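Neutral proteinase inhibitor ScNPI (Streptomyces caespitosus, PDB 4HWX) probably inhibits both serine proteinases of the subtilisin type and metalloproteinases, working as a secreted homodimer of the Streptomyces subtilisin inhibitor family. Local coordinates at residues F11-G16 / V24-T29; R59-P64 / A104-N109. All coordinates share one frame; numbering follows the deposited sequence.

Contact 1 of 2, residues F11-G16 / V24-T29; sequences FTVIQG and VLRATT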
ATOM      1  N   PHE A  11      -5.327   0.255   2.330  1.00 28.59           N
ATOM      2  CA  PHE A  11      -5.819   0.233   3.705  1.00 27.64           C
ATOM      3  C   PHE A  11      -6.183  -1.182   4.097  1.00 30.72           C
ATOM      4  O   PHE A  11      -6.796  -1.883   3.305  1.00 30.06           O
ATOM      5  CB  PHE A  11      -7.043   1.149   3.869  1.00 28.92           C
ATOM      6  CG  PHE A  11      -6.764   2.558   3.405  1.00 30.34           C
ATOM      7  CD1 PHE A  11      -6.013   3.427   4.189  1.00 31.09           C
ATOM      8  CD2 PHE A  11      -7.210   3.000   2.163  1.00 32.07           C
ATOM      9  CE1 PHE A  11      -5.707   4.711   3.737  1.00 32.30           C
ATOM     10  CE2 PHE A  11      -6.914   4.291   1.713  1.00 33.53           C
ATOM     11  CZ  PHE A  11      -6.189   5.144   2.517  1.00 32.19           C
ATOM     12  N   THR A  12      -5.788  -1.625   5.288  1.00 27.41           N
ATOM     13  CA  THR A  12      -6.146  -2.974   5.734  1.00 28.44           C
ATOM     14  C   THR A  12      -6.674  -2.927   7.175  1.00 32.94           C
ATOM     15  O   THR A  12      -6.429  -1.972   7.930  1.00 31.88           O
ATOM     16  CB  THR A  12      -5.001  -4.017   5.605  1.00 34.37           C
ATOM     17  OG1 THR A  12      -4.184  -4.042   6.774  1.00 30.99           O
ATOM     18  CG2 THR A  12      -4.172  -3.895   4.310  1.00 29.26           C
ATOM     19  N   VAL A  13      -7.403  -3.976   7.537  1.00 30.23           N
ATOM     20  CA  VAL A  13      -7.910  -4.193   8.890  1.00 29.57           C
ATOM     21  C   VAL A  13      -7.430  -5.590   9.281  1.00 33.16           C
ATOM     22  O   VAL A  13      -7.722  -6.571   8.585  1.00 31.49           O
ATOM     23  CB  VAL A  13      -9.442  -4.005   9.003  1.00 32.50           C
ATOM     24  CG1 VAL A  13      -9.919  -4.287  10.417  1.00 32.50           C
ATOM     25  CG2 VAL A  13      -9.871  -2.615   8.560  1.00 31.31           C
ATOM     26  N   ILE A  14      -6.667  -5.655  10.382  1.00 29.41           N
ATOM     27  CA  ILE A  14      -6.020  -6.857  10.871  1.00 30.61           C
ATOM     28  C   ILE A  14      -6.606  -7.347  12.205  1.00 34.43           C
ATOM     29  O   ILE A  14      -6.818  -6.558  13.129  1.00 32.42           O
ATOM     30  CB  ILE A  14      -4.489  -6.566  11.005  1.00 34.13           C
ATOM     31  CG1 ILE A  14      -3.882  -6.133   9.654  1.00 34.58           C
ATOM     32  CG2 ILE A  14      -3.744  -7.768  11.585  1.00 36.19           C
ATOM     33  CD1 ILE A  14      -2.410  -5.559   9.769  1.00 41.80           C
ATOM     34  N   GLN A  15      -6.841  -8.667  12.301  1.00 33.92           N
ATOM     35  CA  GLN A  15      -7.297  -9.294  13.537  1.00 34.64           C
ATOM     36  C   GLN A  15      -6.052  -9.524  14.398  1.00 41.77           C
ATOM     37  O   GLN A  15      -5.232 -10.403  14.085  1.00 42.62           O
ATOM     38  CB  GLN A  15      -8.040 -10.607  13.232  1.00 37.15           C
ATOM     39  CG  GLN A  15      -8.687 -11.259  14.452  1.00 49.82           C
ATOM     40  CD  GLN A  15      -9.236 -12.617  14.086  1.00 70.90           C
ATOM     41  OE1 GLN A  15     -10.432 -12.777  13.813  1.00 66.76           O
ATOM     42  NE2 GLN A  15      -8.360 -13.608  13.992  1.00 66.47           N
ATOM     43  N   GLY A  16      -5.874  -8.673  15.407  1.00 37.20           N
ATOM     44  CA  GLY A  16      -4.703  -8.700  16.280  1.00 37.49           C
ATOM     45  C   GLY A  16      -4.044  -7.341  16.439  1.00 41.20           C
ATOM     46  O   GLY A  16      -4.612  -6.312  16.055  1.00 36.53           O
ATOM     47  N   VAL A  24      -5.262 -10.893   8.069  1.00 35.68           N
ATOM     48  CA  VAL A  24      -5.764  -9.661   7.464  1.00 35.08           C
ATOM     49  C   VAL A  24      -7.222  -9.946   7.145  1.00 37.99           C
ATOM     50  O   VAL A  24      -7.498 -10.831   6.347  1.00 37.75           O
ATOM     51  CB  VAL A  24      -4.930  -9.231   6.224  1.00 39.26           C
ATOM     52  CG1 VAL A  24      -5.500  -7.967   5.577  1.00 37.92           C
ATOM     53  CG2 VAL A  24      -3.455  -9.036   6.589  1.00 39.67           C
ATOM     54  N   LEU A  25      -8.148  -9.236   7.798  1.00 33.28           N
ATOM     55  CA  LEU A  25      -9.587  -9.443   7.614  1.00 33.86           C
ATOM     56  C   LEU A  25     -10.071  -8.885   6.272  1.00 38.09           C
ATOM     57  O   LEU A  25     -10.843  -9.544   5.577  1.00 39.06           O
ATOM     58  CB  LEU A  25     -10.384  -8.791   8.787  1.00 33.12           C
ATOM     59  CG  LEU A  25     -10.082  -9.316  10.221  1.00 37.77           C
ATOM     60  CD1 LEU A  25     -10.791  -8.455  11.287  1.00 37.07           C
ATOM     61  CD2 LEU A  25     -10.495 -10.784  10.381  1.00 42.16           C
ATOM     62  N   ARG A  26      -9.652  -7.658   5.925  1.00 32.85           N
ATOM     63  CA  ARG A  26     -10.129  -7.018   4.707  1.00 32.10           C
ATOM     64  C   ARG A  26      -9.182  -5.906   4.300  1.00 32.64           C
ATOM     65  O   ARG A  26      -8.405  -5.420   5.121  1.00 30.24           O
ATOM     66  CB  ARG A  26     -11.588  -6.489   4.886  1.00 32.43           C
ATOM     67  CG  ARG A  26     -11.780  -5.466   6.000  1.00 35.46           C
ATOM     68  CD  ARG A  26     -13.261  -5.235   6.278  1.00 43.51           C
ATOM     69  NE  ARG A  26     -13.444  -4.239   7.330  1.00 39.24           N
ATOM     70  CZ  ARG A  26     -13.432  -4.511   8.629  1.00 42.17           C
ATOM     71  NH1 ARG A  26     -13.270  -5.761   9.050  1.00 34.57           N
ATOM     72  NH2 ARG A  26     -13.579  -3.541   9.516  1.00 34.43           N
ATOM     73  N   ALA A  27      -9.244  -5.521   3.037  1.00 30.24           N
ATOM     74  CA  ALA A  27      -8.382  -4.478   2.499  1.00 30.66           C
ATOM     75  C   ALA A  27      -8.996  -3.786   1.306  1.00 35.47           C
ATOM     76  O   ALA A  27      -9.790  -4.401   0.585  1.00 35.73           O
ATOM     77  CB  ALA A  27      -7.041  -5.080   2.084  1.00 31.18           C
ATOM     78  N   THR A  28      -8.582  -2.511   1.065  1.00 30.17           N
ATOM     79  CA  THR A  28      -8.974  -1.758  -0.129  1.00 30.92           C
ATOM     80  C   THR A  28      -7.799  -0.989  -0.727  1.00 32.93           C
ATOM     81  O   THR A  28      -6.852  -0.636  -0.016  1.00 31.22           O
ATOM     82  CB  THR A  28     -10.118  -0.759   0.129  1.00 40.03           C
ATOM     83  OG1 THR A  28      -9.739   0.138   1.169  1.00 37.40           O
ATOM     84  CG2 THR A  28     -11.454  -1.430   0.426  1.00 40.78           C
ATOM     85  N   THR A  29      -7.881  -0.716  -2.031  1.00 29.85           N
ATOM     86  CA  THR A  29      -6.929   0.140  -2.741  1.00 29.01           C
ATOM     87  C   THR A  29      -7.603   1.490  -2.967  1.00 31.57           C
ATOM     88  O   THR A  29      -8.838   1.568  -3.035  1.00 30.04           O
ATOM     89  CB  THR A  29      -6.483  -0.443  -4.081  1.00 33.36           C
ATOM     90  OG1 THR A  29      -7.639  -0.550  -4.922  1.00 34.64           O
ATOM     91  CG2 THR A  29      -5.708  -1.775  -3.946  1.00 30.93           C
TER
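Phe11 and Thr28 exchange two backbone hydrogen bonds, N to O at 2.9 Å each way, within the antiparallel pairing of strands 8-15 and 23-32, where the axes of 11-15 and 24-29 run 165° apart. Farther along, Val13 O accepts a short bond from Leu25 N (2.8 Å) and a weak one from Arg26 N (3.5 Å). Two residues thus face one: a classic beta bulge in the first hairpin of the Streptomyces subtilisin inhibitor sheet. Beyond it the register has slipped by one, bringing Ile14 opposite Val24. The branched side chain of Val13 lies alongside Arg26, with Val13 CG1 3.8 Å from Arg26 NH2, over one face of the guanidinium group. Arginine suits this place because its long aliphatic stem can follow the valine while NE reaches Phe114 O; CG, tucked between backbone N and carbonyl carbon (chi1 59°), starts the chain on that course. Met102 of helix 99-105 touches both side chains. Near the Phe11 ring plane, Thr28 OG1 approaches the edge at CD2, buried without a polar partner. Thr12 and Ala27 project from the other face, where Thr12 CG2 meets Ala27 CB at 3.8 Å; the small alanine there packs against Val84 of the second subunit.

Contact 2 of 2, residues R59-P64 / A104-N109; sequences RLLAAP and ANLNSN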
ATOM      1  N   ARG A  59      -5.197  12.122  12.555  1.00 30.74           N
ATOM      2  CA  ARG A  59      -6.363  13.005  12.408  1.00 31.20           C
ATOM      3  C   ARG A  59      -7.583  12.249  11.847  1.00 32.56           C
ATOM      4  O   ARG A  59      -8.676  12.810  11.853  1.00 32.33           O
ATOM      5  CB  ARG A  59      -6.038  14.248  11.552  1.00 30.08           C
ATOM      6  CG  ARG A  59      -5.115  15.199  12.295  1.00 34.42           C
ATOM      7  CD  ARG A  59      -4.679  16.409  11.499  1.00 38.98           C
ATOM      8  NE  ARG A  59      -3.622  17.114  12.226  1.00 50.72           N
ATOM      9  CZ  ARG A  59      -2.716  17.920  11.680  1.00 64.61           C
ATOM     10  NH1 ARG A  59      -2.724  18.153  10.372  1.00 49.57           N
ATOM     11  NH2 ARG A  59      -1.793  18.496  12.435  1.00 55.48           N
ATOM     12  N   LEU A  60      -7.416  10.974  11.396  1.00 28.74           N
ATOM     13  CA  LEU A  60      -8.546  10.129  10.955  1.00 27.75           C
ATOM     14  C   LEU A  60      -9.371   9.702  12.190  1.00 32.53           C
ATOM     15  O   LEU A  60     -10.538   9.363  12.065  1.00 32.01           O
ATOM     16  CB  LEU A  60      -8.075   8.879  10.172  1.00 27.01           C
ATOM     17  CG  LEU A  60      -7.445   9.107   8.786  1.00 30.63           C
ATOM     18  CD1 LEU A  60      -6.974   7.812   8.184  1.00 29.86           C
ATOM     19  CD2 LEU A  60      -8.409   9.791   7.831  1.00 32.93           C
ATOM     20  N   LEU A  61      -8.738   9.697  13.376  1.00 30.32           N
ATOM     21  CA  LEU A  61      -9.404   9.356  14.624  1.00 31.31           C
ATOM     22  C   LEU A  61     -10.042  10.615  15.165  1.00 35.98           C
ATOM     23  O   LEU A  61      -9.471  11.697  15.020  1.00 35.79           O
ATOM     24  CB  LEU A  61      -8.426   8.743  15.647  1.00 32.17           C
ATOM     25  CG  LEU A  61      -8.049   7.274  15.438  1.00 37.89           C
ATOM     26  CD1 LEU A  61      -6.944   7.141  14.455  1.00 39.20           C
ATOM     27  CD2 LEU A  61      -7.567   6.662  16.730  1.00 41.16           C
ATOM     28  N   ALA A  62     -11.254  10.496  15.714  1.00 32.82           N
ATOM     29  CA  ALA A  62     -11.964  11.651  16.275  1.00 33.93           C
ATOM     30  C   ALA A  62     -12.603  11.279  17.606  1.00 37.65           C
ATOM     31  O   ALA A  62     -12.887  10.097  17.828  1.00 35.56           O
ATOM     32  CB  ALA A  62     -13.024  12.134  15.293  1.00 35.39           C
ATOM     33  N   ALA A  63     -12.790  12.269  18.514  1.00 34.50           N
ATOM     34  CA  ALA A  63     -13.464  12.042  19.798  1.00 33.86           C
ATOM     35  C   ALA A  63     -14.822  11.386  19.490  1.00 34.32           C
ATOM     36  O   ALA A  63     -15.562  11.871  18.620  1.00 33.85           O
ATOM     37  CB  ALA A  63     -13.642  13.374  20.545  1.00 35.68           C
ATOM     38  N   PRO A  64     -15.120  10.208  20.055  1.00 28.92           N
ATOM     39  CA  PRO A  64     -16.359   9.507  19.657  1.00 29.05           C
ATOM     40  C   PRO A  64     -17.654  10.206  20.059  1.00 34.30           C
ATOM     41  O   PRO A  64     -17.639  11.036  20.957  1.00 35.20           O
ATOM     42  CB  PRO A  64     -16.261   8.175  20.422  1.00 29.43           C
ATOM     43  CG  PRO A  64     -14.793   7.996  20.704  1.00 32.47           C
ATOM     44  CD  PRO A  64     -14.316   9.390  20.991  1.00 29.17           C
ATOM     45  N   ALA A 104     -16.138   3.386  17.123  1.00 29.02           N
ATOM     46  CA  ALA A 104     -16.394   4.628  17.872  1.00 29.24           C
ATOM     47  C   ALA A 104     -15.382   5.737  17.525  1.00 32.66           C
ATOM     48  O   ALA A 104     -15.779   6.899  17.357  1.00 31.86           O
ATOM     49  CB  ALA A 104     -16.374   4.364  19.372  1.00 30.24           C
ATOM     50  N   ASN A 105     -14.097   5.375  17.388  1.00 29.01           N
ATOM     51  CA  ASN A 105     -13.038   6.358  17.129  1.00 28.82           C
ATOM     52  C   ASN A 105     -12.811   6.656  15.661  1.00 33.48           C
ATOM     53  O   ASN A 105     -12.164   7.659  15.355  1.00 33.18           O
ATOM     54  CB  ASN A 105     -11.733   5.875  17.735  1.00 26.65           C
ATOM     55  CG  ASN A 105     -11.739   6.014  19.224  1.00 42.19           C
ATOM     56  OD1 ASN A 105     -11.416   7.079  19.760  1.00 32.43           O
ATOM     57  ND2 ASN A 105     -12.197   4.975  19.914  1.00 33.15           N
ATOM     58  N   LEU A 106     -13.301   5.798  14.751  1.00 31.45           N
ATOM     59  CA  LEU A 106     -13.064   6.048  13.338  1.00 33.94           C
ATOM     60  C   LEU A 106     -14.260   6.687  12.688  1.00 49.14           C
ATOM     61  O   LEU A 106     -14.420   6.550  11.473  1.00 50.55           O
ATOM     62  CB  LEU A 106     -12.603   4.799  12.573  1.00 33.43           C
ATOM     63  CG  LEU A 106     -11.098   4.556  12.640  1.00 38.49           C
ATOM     64  CD1 LEU A 106     -10.743   3.229  11.986  1.00 40.01           C
ATOM     65  CD2 LEU A 106     -10.292   5.720  11.997  1.00 39.66           C
ATOM     66  N   ASN A 107     -15.080   7.425  13.505  1.00 51.69           N
ATOM     67  CA  ASN A 107     -16.227   8.259  13.104  1.00 55.24           C
ATOM     68  C   ASN A 107     -17.186   7.390  12.309  1.00 62.23           C
ATOM     69  O   ASN A 107     -17.673   6.366  12.795  1.00 63.56           O
ATOM     70  CB  ASN A 107     -15.649   9.432  12.241  1.00 60.44           C
ATOM     71  CG  ASN A 107     -16.438  10.703  12.117  1.00 94.00           C
ATOM     72  OD1 ASN A 107     -16.796  11.116  11.009  1.00 92.74           O
ATOM     73  ND2 ASN A 107     -16.558  11.437  13.213  1.00 87.97           N
ATOM     74  N   SER A 108     -17.420   7.809  11.081  1.00 58.15           N
ATOM     75  CA  SER A 108     -18.070   7.147   9.963  1.00 57.50           C
ATOM     76  C   SER A 108     -17.204   7.581   8.772  1.00 57.20           C
ATOM     77  O   SER A 108     -17.670   7.705   7.632  1.00 57.57           O
ATOM     78  CB  SER A 108     -19.543   7.534   9.861  1.00 62.65           C
ATOM     79  OG  SER A 108     -20.337   6.642  10.626  1.00 70.68           O
ATOM     80  N   ASN A 109     -15.900   7.843   9.106  1.00 48.97           N
ATOM     81  CA  ASN A 109     -14.816   8.302   8.250  1.00 46.48           C
ATOM     82  C   ASN A 109     -14.771   7.434   7.027  1.00 46.16           C
ATOM     83  O   ASN A 109     -14.663   6.208   7.145  1.00 47.73           O
ATOM     84  CB  ASN A 109     -13.485   8.274   9.006  1.00 48.62           C
ATOM     85  CG  ASN A 109     -12.375   9.050   8.359  1.00 44.95           C
ATOM     86  OD1 ASN A 109     -11.839   8.653   7.341  1.00 38.07           O
ATOM     87  ND2 ASN A 109     -12.015  10.171   8.935  1.00 34.21           N
TER
HETATM   88  O   HOH W   1      -9.806   9.160  18.913  1.00 41.37           O
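Ala62 N gives its hydrogen to Asn105 O (3.0 Å, 162° at the hydrogen), tying the long loop between helix 43-52 and strand 77-82 to the C-terminal end of helix 99-105. This is loop-to-helix-end packing over the sheet of the subtilisin inhibitor fold, and the same oxygen also receives a CA-H...O contact from Leu61 CA at 3.3 Å. Leu106, the first residue to leave helical geometry, brings its CD2 branch back to the loop, ending 3.7 Å from Leu60 O. That methyl is the bump that enters the hollow between Leu60 CB and Leu61 CD1, and leucine, branched at its end, can touch both at once; Leu61 also packs on Trp92, His94 and Phe96 of strand 88-96. Across the outer end, the rigid ring of Pro64 rides over the last helical turn: its CB sits 3.4 Å from Ala104 O and 4.0 Å from Ala104 CB, whose small methyl lets the ring come close. Beside Leu60, the side chain of Asn109 crosses that of Leu60 at about a right angle, with CG anti to the backbone N (chi1 -165°) and Asn109 OD1 3.6 Å from Leu60 CD2; OD1 also accepts a hydrogen bond from Val111 N. With an alanine here, Val111 N would probably be left without that acceptor and a gap would open beside the CD2 methyl of Leu60. Asn105 ND2 is held by Val101 O within its own helix, whereas Asn105 OD1 rests 3.6 Å from Pro64 CG and accepts a hydrogen bond of 2.8 Å from water 1.

How the contacts relate
Contact 1 is mostly buried, joining two neighbouring strands of one hairpin, only a few residues apart in sequence. Contact 2, partly exposed, brings together a loop and a helix end separated by 39 residues, several sheet strands among them. Their chemistry follows: repeated main-chain bonds dominate the first, whereas the second relies on a single direct one and on apolar packing. The second subunit reaches residues of 11-16 / 24-29 but does not touch 59-64 / 104-109. The contacts do not touch; their centres are about 17 Å apart, on opposite sides of the chain's centre, and their nearest atoms about 6 Å. Helix 99-105 connects them, packing Met102 on contact 1 and contributing its end to contact 2.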